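Local coordinates for protein LacI family sugar-binding transcriptional regulator (Enterococcus faecalis V583, PDB 4RK0) that binds ribose in the cleft of its sugar-sensing core and probably represses transcription by binding regulatory DNA, at residues Lys8-Ile13 with Glu36-Ile41; Phe67-Ser72 with Ile88-Leu93; Glu30-Lys35 with Thr240-Leu245. All blocks are in the same frame, centred on the assembly; numbering follows the deposited sequence.

Overall arrangement
All three contacts lie in the same subdomain of the periplasmic-binding-protein-like core. Contacts 1 and 2 are parallel strand pairs of one sheet, joined directly because strands 9-14 and 66-69 are neighbours: Gly11 O lies 2.8 Å from Val68 N. Contact 3 packs two helices on one side of that sheet, with Thr240 and Leu244 resting on contact 2 and Leu245 on Phe38 of contact 1. Backbone hydrogen bonds dominate the strand pairs, whereas 30-35 and 240-245 meet mostly through apolar groups. Contact 2 is almost wholly buried; contact 1 includes the strand outermost within the chain, where the second subunit extends the sheet; contact 3 also borders that subunit and grades from buried Leu33 to partly exposed Val32.

Contact 1 (Lys8-Ile13 with Glu36-Ile41); sequences KTIGVI and ENFILI. Unlike the reference sequence in segment 36-41: Ile41 (reference Met).
Strands 9-14 and 39-44 pair in parallel here, the two strands of a beta-alpha-beta unit whose crossover is helix 20-35, at the outer side of the sheet in this Rossmann-like subdomain. Four backbone bonds zip 8-13 to 36-41: Lys8 O accepts from Ile39 N, Ile10 gives its N to Ile39 O and its O to Ile41 N, and Ile41 O takes Val12 N at 2.8 Å. Ile10 is thus gripped on both polar atoms. Asn37, the positive-phi residue of the Schellman motif that ends the helix, leads into the second strand and delivers Phe38 against Lys8. Lys8 CB sits over one face of that ring, 4.1 Å from its centroid, while its CD lies above the same ring near CE1. Ile10 meets the ring obliquely through CG1, 3.7 Å from Phe38 CD2. On the side of Leu40, Val12 CG2 comes to 3.6 Å from Leu40 CG. Strand 39-44 continues the sheet across the dimer interface, where Leu40 and Ile41 join an antiparallel ladder with the second subunit. On the face of Thr9, Ile39 CG1 stands between its own backbone N and carbonyl carbon (chi1 63°), 3.5 Å from Thr9 CG2.

Contact 2 (Phe67-Ser72 with Ile88-Leu93); sequences FVIASS and IPFIVL
Phe67 and Ile69 each use both backbone polar atoms to bind segment 88-93, in a parallel strand pair at the heart of the sheet; with helix 76-86 between them the strands form a beta-alpha-beta unit. The N of Phe67 donates to Pro89 O at 3.1 Å, and its O accepts Ile91 N. Two residues on, Ile69 N reaches Ile91 O at 2.8 Å, and Ile69 O takes Leu93 N. Ile91 therefore has both polar atoms bonded to 67-72. Outward-pointing polar atoms of Val68 and Val92 bond neighbouring strands: Val68 pairs with Gly11 and Ile13, Val92 with Asp103 and Val105, which makes both strands interior. Weaker CA-H...O contacts supplement the carbonyls, as from Phe90 CA to Phe67 O. On the face turned to helix 76-86, Phe67 CB packs 4.0 Å from Phe90 CB. The other face, beneath helix 233-249, carries Val68 beside Ile91, both pointing the same way. At the C-terminal end of the pair the side chain of Ala70 is about 8 Å from the bound ribose. There a chi1 of 67° turns Leu93 toward the neighbouring strand, and its CD2 lies 3.6 Å from Val68 CG1 and 3.8 Å from Ala70 CB.

Contact 3 (Glu30-Lys35 with Thr240-Leu245); sequences ESVLYK and TATLLL
Val32 meets Ala241 with CG1 placed opposite its backbone N (chi1 166°) and CG2 opposite its carbonyl carbon, a setting that spreads both methyls toward helix 233-249. Leu33 and Leu245 both carry CG beside the backbone N and continue with CD1 extended; Leu245 then touches with that CD1, Leu33 with its other methyl, CD2. The result is a helix-helix contact on one side of the parallel sheet of this Rossmann-like subdomain: the C-terminal part of the crossover helix 20-35 lies against helix 233-249, which comes from far along the chain. The axes of 30-35 and 240-245 run in broadly the same direction, 39° apart, and approach to 8.9 Å. Such closeness is consistent with the small Ala241, whose CB lies 3.7 Å from both CB and CG1 of Val32. The isopropyl group of Val32 reaches farther: CG1 comes to 4.0 Å from Leu245 CD1, and CG2 to 3.7 Å from Thr242 OG1. That last approach is a van der Waals contact, since the threonine hydroxyl is hydrogen-bonded to Gln238 O one turn back in its own helix. No hydrogen bond joins the two segments, although Ser31 OG bonds NE2 of Gln238, which lies just before 240-245. Toward the sheet, Leu33 and Leu245 also share Phe38 as a neighbour, tying the interface to the start of strand 39-44. On another side of helix 20-35, Glu30 OE1 and Tyr34 OH bind the backbone of Asn44 of the second subunit, placing this helix between the subdomain core and the dimer interface. The deeper end of the contact closes where Leu33 CD2 lies 4.0 Å from Leu245 CD1.

Contact 1 (Lys8-Ile13 with Glu36-Ile41)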
loop_
_atom_site.group_PDB
_atom_site.type_symbol
_atom_site.label_atom_id
_atom_site.label_comp_id
_atom_site.label_asym_id
_atom_site.label_seq_id
_atom_site.Cartn_x
_atom_site.Cartn_y
_atom_site.Cartn_z
ATOM N N LYS A 8 -7.302 -19.352 -17.343
ATOM C CA LYS A 8 -6.220 -18.348 -17.371
ATOM C C LYS A 8 -6.144 -17.553 -16.050
ATOM O O LYS A 8 -6.160 -16.330 -16.029
ATOM C CB LYS A 8 -6.362 -17.431 -18.585
ATOM C CG LYS A 8 -6.139 -18.145 -19.932
ATOM C CD LYS A 8 -5.536 -17.189 -20.952
ATOM C CE LYS A 8 -5.541 -17.775 -22.351
ATOM N NZ LYS A 8 -6.917 -17.861 -22.912
ATOM N N THR A 9 -6.055 -18.288 -14.951
ATOM C CA THR A 9 -6.035 -17.715 -13.614
ATOM C C THR A 9 -4.682 -17.972 -12.960
ATOM O O THR A 9 -4.136 -19.066 -13.065
ATOM C CB THR A 9 -7.171 -18.318 -12.752
ATOM O OG1 THR A 9 -7.023 -19.744 -12.677
ATOM C CG2 THR A 9 -8.532 -17.989 -13.338
ATOM N N ILE A 10 -4.123 -16.959 -12.285
ATOM C CA ILE A 10 -2.919 -17.135 -11.482
ATOM C C ILE A 10 -3.152 -16.767 -10.008
ATOM O O ILE A 10 -3.554 -15.648 -9.715
ATOM C CB ILE A 10 -1.794 -16.221 -11.958
ATOM C CG1 ILE A 10 -1.501 -16.468 -13.440
ATOM C CG2 ILE A 10 -0.551 -16.405 -11.087
ATOM C CD1 ILE A 10 -0.802 -17.779 -13.729
ATOM N N GLY A 11 -2.865 -17.678 -9.077
ATOM C CA GLY A 11 -3.005 -17.365 -7.635
ATOM C C GLY A 11 -1.758 -16.727 -7.062
ATOM O O GLY A 11 -0.681 -17.191 -7.322
ATOM N N VAL A 12 -1.902 -15.625 -6.317
ATOM C CA VAL A 12 -0.757 -14.919 -5.793
ATOM C C VAL A 12 -0.894 -14.821 -4.290
ATOM O O VAL A 12 -1.872 -14.267 -3.812
ATOM C CB VAL A 12 -0.690 -13.492 -6.350
ATOM C CG1 VAL A 12 0.500 -12.766 -5.716
ATOM C CG2 VAL A 12 -0.571 -13.546 -7.876
ATOM N N ILE A 13 0.062 -15.416 -3.582
ATOM C CA ILE A 13 0.039 -15.527 -2.146
ATOM C C ILE A 13 1.158 -14.669 -1.578
ATOM O O ILE A 13 2.338 -14.975 -1.725
ATOM C CB ILE A 13 0.288 -16.992 -1.671
ATOM C CG1 ILE A 13 -0.534 -18.003 -2.470
ATOM C CG2 ILE A 13 0.076 -17.101 -0.171
ATOM C CD1 ILE A 13 -2.019 -17.810 -2.438
ATOM N N GLU A 36 -1.502 -10.793 -21.181
ATOM C CA GLU A 36 -1.818 -12.132 -21.673
ATOM C C GLU A 36 -3.214 -12.572 -21.306
ATOM O O GLU A 36 -3.568 -13.741 -21.506
ATOM C CB GLU A 36 -0.802 -13.089 -21.113
ATOM C CG GLU A 36 0.634 -12.701 -21.417
ATOM C CD GLU A 36 1.287 -13.609 -22.434
ATOM O OE1 GLU A 36 1.306 -14.836 -22.200
ATOM O OE2 GLU A 36 1.796 -13.094 -23.451
ATOM N N ASN A 37 -4.013 -11.638 -20.770
ATOM C CA ASN A 37 -5.394 -11.901 -20.327
ATOM C C ASN A 37 -5.506 -12.934 -19.188
ATOM O O ASN A 37 -6.518 -13.640 -19.072
ATOM C CB ASN A 37 -6.309 -12.276 -21.511
ATOM C CG ASN A 37 -6.644 -11.087 -22.392
ATOM O OD1 ASN A 37 -6.670 -11.212 -23.615
ATOM N ND2 ASN A 37 -6.903 -9.926 -21.778
ATOM N N PHE A 38 -4.473 -12.995 -18.344
ATOM C CA PHE A 38 -4.552 -13.759 -17.087
ATOM C C PHE A 38 -5.137 -12.909 -15.977
ATOM O O PHE A 38 -4.873 -11.699 -15.904
ATOM C CB PHE A 38 -3.181 -14.278 -16.684
ATOM C CG PHE A 38 -2.770 -15.511 -17.436
ATOM C CD1 PHE A 38 -2.343 -15.414 -18.756
ATOM C CD2 PHE A 38 -2.832 -16.783 -16.831
ATOM C CE1 PHE A 38 -1.965 -16.545 -19.463
ATOM C CE2 PHE A 38 -2.453 -17.918 -17.538
ATOM C CZ PHE A 38 -2.015 -17.796 -18.854
ATOM N N ILE A 39 -5.944 -13.536 -15.122
ATOM C CA ILE A 39 -6.503 -12.847 -13.972
ATOM C C ILE A 39 -5.770 -13.263 -12.675
ATOM O O ILE A 39 -5.326 -14.399 -12.531
ATOM C CB ILE A 39 -8.038 -13.026 -13.859
ATOM C CG1 ILE A 39 -8.423 -14.481 -13.655
ATOM C CG2 ILE A 39 -8.734 -12.490 -15.104
ATOM C CD1 ILE A 39 -9.906 -14.686 -13.416
ATOM N N LEU A 40 -5.626 -12.310 -11.757
ATOM C CA LEU A 40 -4.839 -12.484 -10.545
ATOM C C LEU A 40 -5.787 -12.792 -9.406
ATOM O O LEU A 40 -6.675 -12.004 -9.105
ATOM C CB LEU A 40 -4.045 -11.200 -10.243
ATOM C CG LEU A 40 -2.974 -11.239 -9.118
ATOM C CD1 LEU A 40 -1.921 -10.168 -9.340
ATOM C CD2 LEU A 40 -3.590 -11.104 -7.734
ATOM N N ILE A 41 -5.623 -13.968 -8.823
ATOM C CA ILE A 41 -6.355 -14.358 -7.613
ATOM C C ILE A 41 -5.516 -13.915 -6.425
ATOM O O ILE A 41 -4.401 -14.362 -6.269
ATOM C CB ILE A 41 -6.528 -15.899 -7.546
ATOM C CG1 ILE A 41 -7.278 -16.425 -8.769
ATOM C CG2 ILE A 41 -7.209 -16.312 -6.244
ATOM C CD1 ILE A 41 -8.588 -15.742 -9.067
#

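Contact 2 (Phe67-Ser72 with Ile88-Leu93)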
loop_
_atom_site.group_PDB
_atom_site.type_symbol
_atom_site.label_atom_id
_atom_site.label_comp_id
_atom_site.label_asym_id
_atom_site.label_seq_id
_atom_site.Cartn_x
_atom_site.Cartn_y
_atom_site.Cartn_z
ATOM N N PHE A 67 0.602 -20.646 -9.627
ATOM C CA PHE A 67 0.712 -19.959 -8.324
ATOM C C PHE A 67 2.029 -19.220 -8.173
ATOM O O PHE A 67 3.092 -19.761 -8.441
ATOM C CB PHE A 67 0.632 -20.953 -7.130
ATOM C CG PHE A 67 -0.764 -21.358 -6.754
ATOM C CD1 PHE A 67 -1.575 -20.494 -6.041
ATOM C CD2 PHE A 67 -1.264 -22.618 -7.090
ATOM C CE1 PHE A 67 -2.871 -20.866 -5.682
ATOM C CE2 PHE A 67 -2.557 -22.990 -6.738
ATOM C CZ PHE A 67 -3.361 -22.114 -6.037
ATOM N N VAL A 68 1.951 -17.978 -7.696
ATOM C CA VAL A 68 3.138 -17.269 -7.209
ATOM C C VAL A 68 3.073 -17.317 -5.669
ATOM O O VAL A 68 2.075 -16.872 -5.113
ATOM C CB VAL A 68 3.096 -15.772 -7.631
ATOM C CG1 VAL A 68 4.325 -15.046 -7.121
ATOM C CG2 VAL A 68 2.982 -15.645 -9.150
ATOM N N ILE A 69 4.132 -17.796 -5.036
ATOM C CA ILE A 69 4.165 -18.055 -3.585
ATOM C C ILE A 69 5.296 -17.257 -2.949
ATOM O O ILE A 69 6.462 -17.540 -3.110
ATOM C CB ILE A 69 4.251 -19.578 -3.226
ATOM C CG1 ILE A 69 3.078 -20.329 -3.871
ATOM C CG2 ILE A 69 4.228 -19.730 -1.701
ATOM C CD1 ILE A 69 3.198 -21.838 -3.918
ATOM N N ALA A 70 4.900 -16.205 -2.235
ATOM C CA ALA A 70 5.834 -15.330 -1.590
ATOM C C ALA A 70 5.765 -15.454 -0.054
ATOM O O ALA A 70 6.481 -14.735 0.629
ATOM C CB ALA A 70 5.550 -13.873 -1.986
ATOM N N SER A 71 4.891 -16.321 0.467
ATOM C CA SER A 71 4.652 -16.465 1.920
ATOM C C SER A 71 5.172 -17.817 2.386
ATOM O O SER A 71 4.936 -18.816 1.721
ATOM C CB SER A 71 3.133 -16.347 2.204
ATOM O OG SER A 71 2.776 -16.828 3.493
ATOM N N SER A 72 5.876 -17.841 3.520
ATOM C CA SER A 72 6.385 -19.087 4.137
ATOM C C SER A 72 5.302 -19.930 4.824
ATOM O O SER A 72 5.598 -21.019 5.289
ATOM C CB SER A 72 7.464 -18.759 5.179
ATOM O OG SER A 72 6.917 -17.864 6.135
ATOM N N ILE A 88 0.687 -28.566 -11.176
ATOM C CA ILE A 88 0.297 -27.161 -11.289
ATOM C C ILE A 88 1.568 -26.383 -11.059
ATOM O O ILE A 88 2.211 -26.526 -10.035
ATOM C CB ILE A 88 -0.823 -26.711 -10.343
ATOM C CG1 ILE A 88 -2.094 -27.503 -10.635
ATOM C CG2 ILE A 88 -1.111 -25.230 -10.563
ATOM C CD1 ILE A 88 -3.322 -27.024 -9.892
ATOM N N PRO A 89 1.972 -25.609 -12.062
ATOM C CA PRO A 89 3.232 -24.903 -11.954
ATOM C C PRO A 89 3.153 -23.767 -10.920
ATOM O O PRO A 89 2.074 -23.226 -10.672
ATOM C CB PRO A 89 3.430 -24.346 -13.363
ATOM C CG PRO A 89 2.052 -24.158 -13.877
ATOM C CD PRO A 89 1.263 -25.292 -13.310
ATOM N N PHE A 90 4.281 -23.502 -10.305
ATOM C CA PHE A 90 4.420 -22.429 -9.334
ATOM C C PHE A 90 5.832 -21.847 -9.305
ATOM O O PHE A 90 6.770 -22.365 -9.898
ATOM C CB PHE A 90 4.047 -22.941 -7.942
ATOM C CG PHE A 90 5.035 -23.937 -7.376
ATOM C CD1 PHE A 90 4.927 -25.287 -7.651
ATOM C CD2 PHE A 90 6.083 -23.513 -6.599
ATOM C CE1 PHE A 90 5.857 -26.189 -7.146
ATOM C CE2 PHE A 90 7.008 -24.399 -6.088
ATOM C CZ PHE A 90 6.901 -25.754 -6.365
ATOM N N ILE A 91 5.967 -20.725 -8.604
ATOM C CA ILE A 91 7.225 -20.050 -8.460
ATOM C C ILE A 91 7.229 -19.402 -7.062
ATOM O O ILE A 91 6.189 -18.993 -6.587
ATOM C CB ILE A 91 7.434 -19.005 -9.595
ATOM C CG1 ILE A 91 8.822 -18.381 -9.520
ATOM C CG2 ILE A 91 6.324 -17.953 -9.599
ATOM C CD1 ILE A 91 9.255 -17.807 -10.867
ATOM N N VAL A 92 8.387 -19.431 -6.427
ATOM C CA VAL A 92 8.581 -18.909 -5.073
ATOM C C VAL A 92 9.542 -17.709 -5.056
ATOM O O VAL A 92 10.396 -17.517 -5.924
ATOM C CB VAL A 92 9.079 -19.990 -4.070
ATOM C CG1 VAL A 92 8.213 -21.241 -4.141
ATOM C CG2 VAL A 92 10.560 -20.315 -4.219
ATOM N N LEU A 93 9.382 -16.883 -4.044
ATOM C CA LEU A 93 10.192 -15.734 -3.891
ATOM C C LEU A 93 9.987 -15.195 -2.491
ATOM O O LEU A 93 9.098 -15.632 -1.736
ATOM C CB LEU A 93 9.803 -14.645 -4.903
ATOM C CG LEU A 93 8.442 -13.996 -4.737
ATOM C CD1 LEU A 93 8.424 -12.635 -5.472
ATOM C CD2 LEU A 93 7.299 -14.882 -5.159
#

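Contact 3 (Glu30-Lys35 with Thr240-Leu245)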
loop_
_atom_site.group_PDB
_atom_site.type_symbol
_atom_site.label_atom_id
_atom_site.label_comp_id
_atom_site.label_asym_id
_atom_site.label_seq_id
_atom_site.Cartn_x
_atom_site.Cartn_y
_atom_site.Cartn_z
ATOM N N GLU A 30 0.916 -7.906 -12.059
ATOM C CA GLU A 30 -0.291 -7.512 -12.790
ATOM C C GLU A 30 0.091 -7.016 -14.180
ATOM O O GLU A 30 -0.647 -7.219 -15.159
ATOM C CB GLU A 30 -1.031 -6.373 -12.089
ATOM C CG GLU A 30 -1.945 -6.727 -10.926
ATOM C CD GLU A 30 -3.361 -7.048 -11.380
ATOM O OE1 GLU A 30 -4.288 -6.257 -11.082
ATOM O OE2 GLU A 30 -3.544 -8.087 -12.056
ATOM N N SER A 31 1.226 -6.335 -14.259
ATOM C CA SER A 31 1.633 -5.704 -15.523
ATOM C C SER A 31 1.903 -6.733 -16.590
ATOM O O SER A 31 1.708 -6.477 -17.775
ATOM C CB SER A 31 2.861 -4.799 -15.349
ATOM O OG SER A 31 4.028 -5.509 -14.994
ATOM N N VAL A 32 2.401 -7.889 -16.173
ATOM C CA VAL A 32 2.692 -8.984 -17.101
ATOM C C VAL A 32 1.437 -9.775 -17.431
ATOM O O VAL A 32 1.114 -9.986 -18.619
ATOM C CB VAL A 32 3.831 -9.856 -16.543
ATOM C CG1 VAL A 32 3.959 -11.184 -17.283
ATOM C CG2 VAL A 32 5.124 -9.095 -16.633
ATOM N N LEU A 33 0.704 -10.178 -16.395
ATOM C CA LEU A 33 -0.558 -10.904 -16.554
ATOM C C LEU A 33 -1.553 -10.213 -17.475
ATOM O O LEU A 33 -2.148 -10.881 -18.308
ATOM C CB LEU A 33 -1.243 -11.170 -15.199
ATOM C CG LEU A 33 -0.427 -12.007 -14.193
ATOM C CD1 LEU A 33 -1.310 -12.354 -13.000
ATOM C CD2 LEU A 33 0.172 -13.278 -14.779
ATOM N N TYR A 34 -1.745 -8.906 -17.315
ATOM C CA TYR A 34 -2.731 -8.133 -18.116
ATOM C C TYR A 34 -2.530 -8.319 -19.594
ATOM O O TYR A 34 -3.492 -8.415 -20.362
ATOM C CB TYR A 34 -2.654 -6.620 -17.856
ATOM C CG TYR A 34 -3.423 -6.114 -16.665
ATOM C CD1 TYR A 34 -3.707 -6.940 -15.594
ATOM C CD2 TYR A 34 -3.853 -4.785 -16.594
ATOM C CE1 TYR A 34 -4.407 -6.482 -14.495
ATOM C CE2 TYR A 34 -4.547 -4.319 -15.485
ATOM C CZ TYR A 34 -4.816 -5.173 -14.433
ATOM O OH TYR A 34 -5.508 -4.735 -13.315
ATOM N N LYS A 35 -1.277 -8.365 -19.985
ATOM C CA LYS A 35 -0.943 -8.429 -21.403
ATOM C C LYS A 35 -1.307 -9.770 -22.014
ATOM O O LYS A 35 -1.450 -9.866 -23.232
ATOM C CB LYS A 35 0.527 -8.116 -21.620
ATOM C CG LYS A 35 0.897 -6.716 -21.156
ATOM C CD LYS A 35 2.172 -6.181 -21.788
ATOM C CE LYS A 35 2.436 -4.758 -21.311
ATOM N NZ LYS A 35 3.347 -4.000 -22.211
ATOM N N THR A 240 9.011 -12.561 -11.999
ATOM C CA THR A 240 8.290 -13.680 -11.396
ATOM C C THR A 240 7.109 -14.160 -12.239
ATOM O O THR A 240 6.961 -15.353 -12.475
ATOM C CB THR A 240 7.858 -13.278 -9.942
ATOM O OG1 THR A 240 9.041 -13.060 -9.144
ATOM C CG2 THR A 240 7.040 -14.337 -9.311
ATOM N N ALA A 241 6.279 -13.232 -12.709
ATOM C CA ALA A 241 5.129 -13.575 -13.554
ATOM C C ALA A 241 5.612 -14.127 -14.884
ATOM O O ALA A 241 5.011 -15.047 -15.441
ATOM C CB ALA A 241 4.249 -12.358 -13.795
ATOM N N THR A 242 6.695 -13.558 -15.386
ATOM C CA THR A 242 7.153 -13.903 -16.736
ATOM C C THR A 242 7.594 -15.333 -16.706
ATOM O O THR A 242 7.206 -16.120 -17.559
ATOM C CB THR A 242 8.273 -12.974 -17.215
ATOM O OG1 THR A 242 7.740 -11.636 -17.318
ATOM C CG2 THR A 242 8.786 -13.385 -18.606
ATOM N N LEU A 243 8.402 -15.675 -15.710
ATOM C CA LEU A 243 8.869 -17.046 -15.561
ATOM C C LEU A 243 7.759 -18.027 -15.318
ATOM O O LEU A 243 7.815 -19.143 -15.824
ATOM C CB LEU A 243 9.915 -17.144 -14.475
ATOM C CG LEU A 243 11.289 -16.582 -14.811
ATOM C CD1 LEU A 243 12.197 -16.880 -13.652
ATOM C CD2 LEU A 243 11.865 -17.167 -16.094
ATOM N N LEU A 244 6.710 -17.625 -14.604
ATOM C CA LEU A 244 5.608 -18.549 -14.357
ATOM C C LEU A 244 4.827 -18.783 -15.625
ATOM O O LEU A 244 4.468 -19.907 -15.933
ATOM C CB LEU A 244 4.670 -18.048 -13.249
ATOM C CG LEU A 244 3.446 -18.907 -12.925
ATOM C CD1 LEU A 244 3.849 -20.306 -12.461
ATOM C CD2 LEU A 244 2.629 -18.217 -11.835
ATOM N N LEU A 245 4.539 -17.722 -16.364
ATOM C CA LEU A 245 3.797 -17.899 -17.618
ATOM C C LEU A 245 4.578 -18.737 -18.637
ATOM O O LEU A 245 3.968 -19.427 -19.480
ATOM C CB LEU A 245 3.407 -16.545 -18.200
ATOM C CG LEU A 245 2.193 -15.886 -17.526
ATOM C CD1 LEU A 245 1.916 -14.544 -18.188
ATOM C CD2 LEU A 245 0.954 -16.762 -17.596
#